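PDB 5E3E: CdiI immunity protein from Yersinia kristensenii ATCC 33638, which binds the toxic C-terminal region of a CDI toxin of the RNase A superfamily and so probably protects the producing cell from it. Local coordinates for residues E31-Y36 / L90-K95; R15-Q20 / K37-A42. One frame throughout, in Å; residues are numbered along the deposited sequence.

Overall arrangement
The two contacts share helix 29-39 in an all-helical fold and show how one helix can be held by different chemistry along its length. Interaction 1 joins its middle to helix 86-96, near the C-terminal end of the chain, through buried leucine and isoleucine side chains, with a partly exposed histidine at their side. Interaction 2 lies where the helix ends, against the 15-20 segment, and rests on a hydroxyl-carboxylate hydrogen bond, buried at its centre but with an exposed threonine beside it. Their centres are 9 Å apart, and Tyr36 packs on the ring of Tyr17, Leu33 on that of Phe18. Interaction 2 also meets the toxin chain, whereas interaction 1 faces inward, untouched by it.

Interaction 1: residues E31-Y36 / L90-K95; sequences ETLAAY and LKHIYK
Leu33 and Ile93 meet at the centre of this contact, their side chains crossing at about a right angle. Both methyls of Leu33 take part. Leu33 CD2 lies 4.1 Å from Ile93 CG2, while Leu33 CD1 rests beside the root of the same residue, 4.1 Å from Ile93 CG1 and as close to Ile93 CA. The forked end of the leucine thus reaches both the gamma branches and the main chain of Ile93. These are ordinary van der Waals spacings. At the closest register the CA atoms of Leu33 and Ile93 are 7.3 Å apart, with the side chains filling the gap. On Ile93, chi1 of -67° sets CG1 beside the backbone N and CG2 anti to it, so that CG1 meets Leu33 CD1 and CG2 meets Leu33 CD2.

Here the packing joins helix 29-39 to helix 86-96, two helices far apart in sequence that are brought together in the core of this helical immunity protein. Around the pair, Ile93 also touches Ile52 of helix 42-56, and Leu33 touches Phe18.

Contact with a polar ring is confined to His92. His92 CD2 lies 4.2 Å from Leu33 CD1, which approaches the imidazole obliquely. The anti setting of CG to the backbone N (chi1 173°) places the imidazole against Leu33, with NE2 hydrogen-bonded to Asp30 OD1; the ring of Trp83 meets it as well.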
loop_
_atom_site.group_PDB
_atom_site.type_symbol
_atom_site.label_atom_id
_atom_site.label_comp_id
_atom_site.label_asym_id
_atom_site.label_seq_id
_atom_site.Cartn_x
_atom_site.Cartn_y
_atom_site.Cartn_z
ATOM N N GLU A 31 -0.875 9.651 12.034
ATOM C CA GLU A 31 -0.251 10.706 11.213
ATOM C C GLU A 31 -0.442 10.368 9.735
ATOM O O GLU A 31 -0.622 11.251 8.932
ATOM C CB GLU A 31 1.235 10.858 11.575
ATOM C CG GLU A 31 1.392 11.572 12.930
ATOM C CD GLU A 31 2.735 11.371 13.608
ATOM O OE1 GLU A 31 3.467 10.394 13.292
ATOM O OE2 GLU A 31 3.073 12.202 14.518
ATOM N N THR A 32 -0.452 9.081 9.416
ATOM C CA THR A 32 -0.782 8.626 8.057
ATOM C C THR A 32 -2.232 9.020 7.659
ATOM O O THR A 32 -2.475 9.590 6.586
ATOM C CB THR A 32 -0.505 7.127 7.912
ATOM O OG1 THR A 32 0.891 6.895 8.172
ATOM C CG2 THR A 32 -0.873 6.633 6.501
ATOM N N LEU A 33 -3.180 8.728 8.541
ATOM C CA LEU A 33 -4.571 9.150 8.339
ATOM C C LEU A 33 -4.689 10.641 8.196
ATOM O O LEU A 33 -5.423 11.105 7.349
ATOM C CB LEU A 33 -5.468 8.655 9.494
ATOM C CG LEU A 33 -5.608 7.144 9.633
ATOM C CD1 LEU A 33 -6.380 6.732 10.883
ATOM C CD2 LEU A 33 -6.199 6.536 8.380
ATOM N N ALA A 34 -3.916 11.414 8.960
ATOM C CA ALA A 34 -3.969 12.861 8.850
ATOM C C ALA A 34 -3.407 13.352 7.532
ATOM O O ALA A 34 -3.913 14.321 6.983
ATOM C CB ALA A 34 -3.238 13.523 10.000
ATOM N N ALA A 35 -2.359 12.710 7.026
ATOM C CA ALA A 35 -1.788 13.071 5.727
ATOM C C ALA A 35 -2.794 12.801 4.595
ATOM O O ALA A 35 -2.920 13.606 3.672
ATOM C CB ALA A 35 -0.499 12.297 5.477
ATOM N N TYR A 36 -3.496 11.664 4.677
ATOM C CA TYR A 36 -4.549 11.357 3.726
ATOM C C TYR A 36 -5.638 12.438 3.764
ATOM O O TYR A 36 -6.050 12.970 2.731
ATOM C CB TYR A 36 -5.101 9.991 4.055
ATOM C CG TYR A 36 -6.370 9.630 3.366
ATOM C CD1 TYR A 36 -6.349 8.941 2.159
ATOM C CD2 TYR A 36 -7.590 9.865 3.952
ATOM C CE1 TYR A 36 -7.518 8.568 1.518
ATOM C CE2 TYR A 36 -8.774 9.481 3.326
ATOM C CZ TYR A 36 -8.740 8.841 2.116
ATOM O OH TYR A 36 -9.916 8.455 1.537
ATOM N N LEU A 90 -11.470 0.036 12.061
ATOM C CA LEU A 90 -12.233 0.767 11.037
ATOM C C LEU A 90 -13.041 1.929 11.658
ATOM O O LEU A 90 -13.174 2.979 11.026
ATOM C CB LEU A 90 -13.175 -0.147 10.261
ATOM C CG LEU A 90 -12.542 -1.174 9.320
ATOM C CD1 LEU A 90 -13.599 -2.020 8.633
ATOM C CD2 LEU A 90 -11.673 -0.544 8.289
ATOM N N LYS A 91 -13.642 1.711 12.821
ATOM C CA LYS A 91 -14.402 2.769 13.500
ATOM C C LYS A 91 -13.477 3.934 13.854
ATOM O O LYS A 91 -13.868 5.139 13.718
ATOM C CB LYS A 91 -15.085 2.238 14.762
ATOM C CG LYS A 91 -16.283 1.336 14.460
ATOM C CD LYS A 91 -16.997 0.960 15.755
ATOM C CE LYS A 91 -18.298 0.215 15.464
ATOM N NZ LYS A 91 -19.105 -0.138 16.678
ATOM N N HIS A 92 -12.254 3.585 14.257
ATOM C CA HIS A 92 -11.214 4.608 14.512
ATOM C C HIS A 92 -10.839 5.423 13.243
ATOM O O HIS A 92 -10.728 6.674 13.301
ATOM C CB HIS A 92 -9.976 3.941 15.110
ATOM C CG HIS A 92 -8.808 4.856 15.241
ATOM N ND1 HIS A 92 -8.723 5.830 16.211
ATOM C CD2 HIS A 92 -7.685 4.955 14.507
ATOM C CE1 HIS A 92 -7.576 6.478 16.085
ATOM N NE2 HIS A 92 -6.908 5.937 15.082
ATOM N N ILE A 93 -10.629 4.756 12.114
ATOM C CA ILE A 93 -10.308 5.465 10.848
ATOM C C ILE A 93 -11.445 6.436 10.554
ATOM O O ILE A 93 -11.222 7.598 10.291
ATOM C CB ILE A 93 -10.151 4.512 9.670
ATOM C CG1 ILE A 93 -8.910 3.626 9.841
ATOM C CG2 ILE A 93 -10.114 5.275 8.332
ATOM C CD1 ILE A 93 -8.871 2.538 8.797
ATOM N N TYR A 94 -12.665 5.940 10.641
ATOM C CA TYR A 94 -13.852 6.731 10.340
ATOM C C TYR A 94 -13.861 8.021 11.202
ATOM O O TYR A 94 -14.047 9.133 10.682
ATOM C CB TYR A 94 -15.099 5.871 10.592
ATOM C CG TYR A 94 -16.371 6.380 9.981
ATOM C CD1 TYR A 94 -17.047 7.443 10.582
ATOM C CD2 TYR A 94 -16.928 5.803 8.841
ATOM C CE1 TYR A 94 -18.221 7.928 10.069
ATOM C CE2 TYR A 94 -18.137 6.279 8.321
ATOM C CZ TYR A 94 -18.773 7.337 8.942
ATOM O OH TYR A 94 -19.971 7.907 8.497
ATOM N N LYS A 95 -13.659 7.863 12.502
ATOM C CA LYS A 95 -13.660 8.979 13.441
ATOM C C LYS A 95 -12.521 9.971 13.221
ATOM O O LYS A 95 -12.686 11.175 13.467
ATOM C CB LYS A 95 -13.596 8.448 14.874
ATOM C CG LYS A 95 -13.976 9.445 15.947
ATOM C CD LYS A 95 -14.018 8.814 17.343
ATOM C CE LYS A 95 -15.046 7.705 17.488
ATOM N NZ LYS A 95 -14.819 6.984 18.779
#

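Interaction 2: residues R15-Q20 / K37-A42; sequences RCYFNQ and KATETA
Tyr17 reaches across to Glu40 with its hydroxyl, and the resulting hydrogen bond is the tight centre of the contact: Tyr17 OH donates to Glu40 OE2 over 2.7 Å. The carboxylate oxygen sits at the ring edge, in the plane of the ring, and is met on its anti side, 17° out of the carboxylate plane. Ring and carboxylate planes are nearly perpendicular, at 88°. The glutamate chain is bent at chi2 (-60°), which sets the carboxylate across the line of the ring, with OE2 at the phenol oxygen. On this packed side the Tyr17 ring also meets Phe26 and, edge-to-face, Tyr36.

Tyr17 belongs to the 15-20 segment, which runs from helix 8-17 into a turn; Glu40 stands just beyond helix 29-39, before Thr41 caps the next helix. OE2 is a shared acceptor, bonded also to Tyr12 OH and to Gly62 N of the toxin chain, whose Tyr63 meets the Tyr17 ring edge-to-face. Acceptor and ring thus also take part in the interface with the toxin.

The solvent side is Thr39, exposed yet close to the hydroxyl oxygen: Thr39 CB lies 3.3 Å from Tyr17 OH, and Thr39 CG2 3.4 Å from it. Its OG1 is hydrogen-bonded to Ala35 O.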
loop_
_atom_site.group_PDB
_atom_site.type_symbol
_atom_site.label_atom_id
_atom_site.label_comp_id
_atom_site.label_asym_id
_atom_site.label_seq_id
_atom_site.Cartn_x
_atom_site.Cartn_y
_atom_site.Cartn_z
ATOM N N ARG A 15 -3.362 0.757 0.339
ATOM C CA ARG A 15 -2.222 0.432 -0.497
ATOM C C ARG A 15 -1.299 1.588 -0.770
ATOM O O ARG A 15 -0.094 1.363 -0.890
ATOM C CB ARG A 15 -2.637 -0.204 -1.798
ATOM C CG ARG A 15 -3.409 -1.471 -1.607
ATOM C CD ARG A 15 -3.805 -2.055 -2.940
ATOM N NE ARG A 15 -4.606 -3.281 -2.819
ATOM C CZ ARG A 15 -4.988 -4.034 -3.859
ATOM N NH1 ARG A 15 -4.666 -3.713 -5.117
ATOM N NH2 ARG A 15 -5.739 -5.102 -3.654
ATOM N N CYS A 16 -1.814 2.806 -0.889
ATOM C CA CYS A 16 -0.967 3.934 -1.224
ATOM C C CYS A 16 -0.505 4.655 0.037
ATOM O O CYS A 16 0.600 5.220 0.041
ATOM C CB CYS A 16 -1.641 4.909 -2.176
ATOM S SG CYS A 16 -1.811 4.262 -3.854
ATOM N N TYR A 17 -1.376 4.755 1.051
ATOM C CA TYR A 17 -1.003 5.423 2.275
ATOM C C TYR A 17 -0.411 4.417 3.238
ATOM O O TYR A 17 0.708 4.641 3.698
ATOM C CB TYR A 17 -2.177 6.205 2.904
ATOM C CG TYR A 17 -2.363 7.539 2.210
ATOM C CD1 TYR A 17 -3.062 7.644 1.019
ATOM C CD2 TYR A 17 -1.764 8.705 2.747
ATOM C CE1 TYR A 17 -3.172 8.859 0.372
ATOM C CE2 TYR A 17 -1.903 9.920 2.135
ATOM C CZ TYR A 17 -2.604 10.000 0.949
ATOM O OH TYR A 17 -2.714 11.221 0.323
ATOM N N PHE A 18 -1.137 3.345 3.554
ATOM C CA PHE A 18 -0.565 2.294 4.410
ATOM C C PHE A 18 0.338 1.344 3.657
ATOM O O PHE A 18 0.273 0.136 3.822
ATOM C CB PHE A 18 -1.621 1.586 5.245
ATOM C CG PHE A 18 -2.221 2.456 6.306
ATOM C CD1 PHE A 18 -1.522 2.739 7.452
ATOM C CD2 PHE A 18 -3.462 3.047 6.126
ATOM C CE1 PHE A 18 -2.071 3.549 8.437
ATOM C CE2 PHE A 18 -4.024 3.862 7.122
ATOM C CZ PHE A 18 -3.307 4.112 8.266
ATOM N N ASN A 19 1.212 1.916 2.820
ATOM C CA ASN A 19 2.247 1.160 2.142
ATOM C C ASN A 19 3.335 0.730 3.153
ATOM O O ASN A 19 3.326 1.144 4.295
ATOM C CB ASN A 19 2.819 1.934 0.946
ATOM C CG ASN A 19 3.605 3.146 1.358
ATOM O OD1 ASN A 19 4.641 3.029 1.996
ATOM N ND2 ASN A 19 3.115 4.336 1.004
ATOM N N GLN A 20 4.255 -0.149 2.741
ATOM C CA GLN A 20 5.259 -0.657 3.674
ATOM C C GLN A 20 6.141 0.434 4.281
ATOM O O GLN A 20 6.762 0.223 5.333
ATOM C CB GLN A 20 6.173 -1.677 2.983
ATOM C CG GLN A 20 5.482 -2.990 2.708
ATOM C CD GLN A 20 6.403 -4.026 2.078
ATOM O OE1 GLN A 20 7.611 -4.073 2.346
ATOM N NE2 GLN A 20 5.830 -4.879 1.249
ATOM N N LYS A 37 -6.077 12.771 4.950
ATOM C CA LYS A 37 -7.138 13.744 5.095
ATOM C C LYS A 37 -6.709 15.076 4.501
ATOM O O LYS A 37 -7.520 15.739 3.823
ATOM C CB LYS A 37 -7.553 13.919 6.557
ATOM C CG LYS A 37 -8.694 14.944 6.690
ATOM C CD LYS A 37 -9.275 15.012 8.074
ATOM C CE LYS A 37 -10.337 16.094 8.063
ATOM N NZ LYS A 37 -10.970 16.315 9.380
ATOM N N ALA A 38 -5.470 15.489 4.770
ATOM C CA ALA A 38 -4.984 16.782 4.301
ATOM C C ALA A 38 -4.797 16.832 2.792
ATOM O O ALA A 38 -5.018 17.882 2.162
ATOM C CB ALA A 38 -3.679 17.143 4.984
ATOM N N THR A 39 -4.378 15.720 2.222
ATOM C CA THR A 39 -3.980 15.649 0.829
ATOM C C THR A 39 -5.166 15.424 -0.106
ATOM O O THR A 39 -5.258 16.079 -1.167
ATOM C CB THR A 39 -2.938 14.510 0.641
ATOM O OG1 THR A 39 -1.801 14.764 1.469
ATOM C CG2 THR A 39 -2.481 14.433 -0.806
ATOM N N GLU A 40 -6.089 14.542 0.287
ATOM C CA GLU A 40 -7.154 14.096 -0.597
ATOM C C GLU A 40 -8.405 14.963 -0.445
ATOM O O GLU A 40 -8.547 15.718 0.534
ATOM C CB GLU A 40 -7.496 12.635 -0.355
ATOM C CG GLU A 40 -6.300 11.675 -0.402
ATOM C CD GLU A 40 -5.544 11.660 -1.729
ATOM O OE1 GLU A 40 -6.150 11.988 -2.763
ATOM O OE2 GLU A 40 -4.361 11.221 -1.791
ATOM N N THR A 41 -9.289 14.909 -1.434
ATOM C CA THR A 41 -10.483 15.765 -1.417
ATOM C C THR A 41 -11.503 15.253 -0.418
ATOM O O THR A 41 -11.439 14.093 0.029
ATOM C CB THR A 41 -11.149 15.792 -2.785
ATOM O OG1 THR A 41 -11.655 14.490 -3.093
ATOM C CG2 THR A 41 -10.139 16.218 -3.848
ATOM N N ALA A 42 -12.459 16.107 -0.091
ATOM C CA ALA A 42 -13.569 15.697 0.770
ATOM C C ALA A 42 -14.351 14.553 0.091
ATOM O O ALA A 42 -14.782 13.607 0.770
ATOM C CB ALA A 42 -14.503 16.886 1.036
#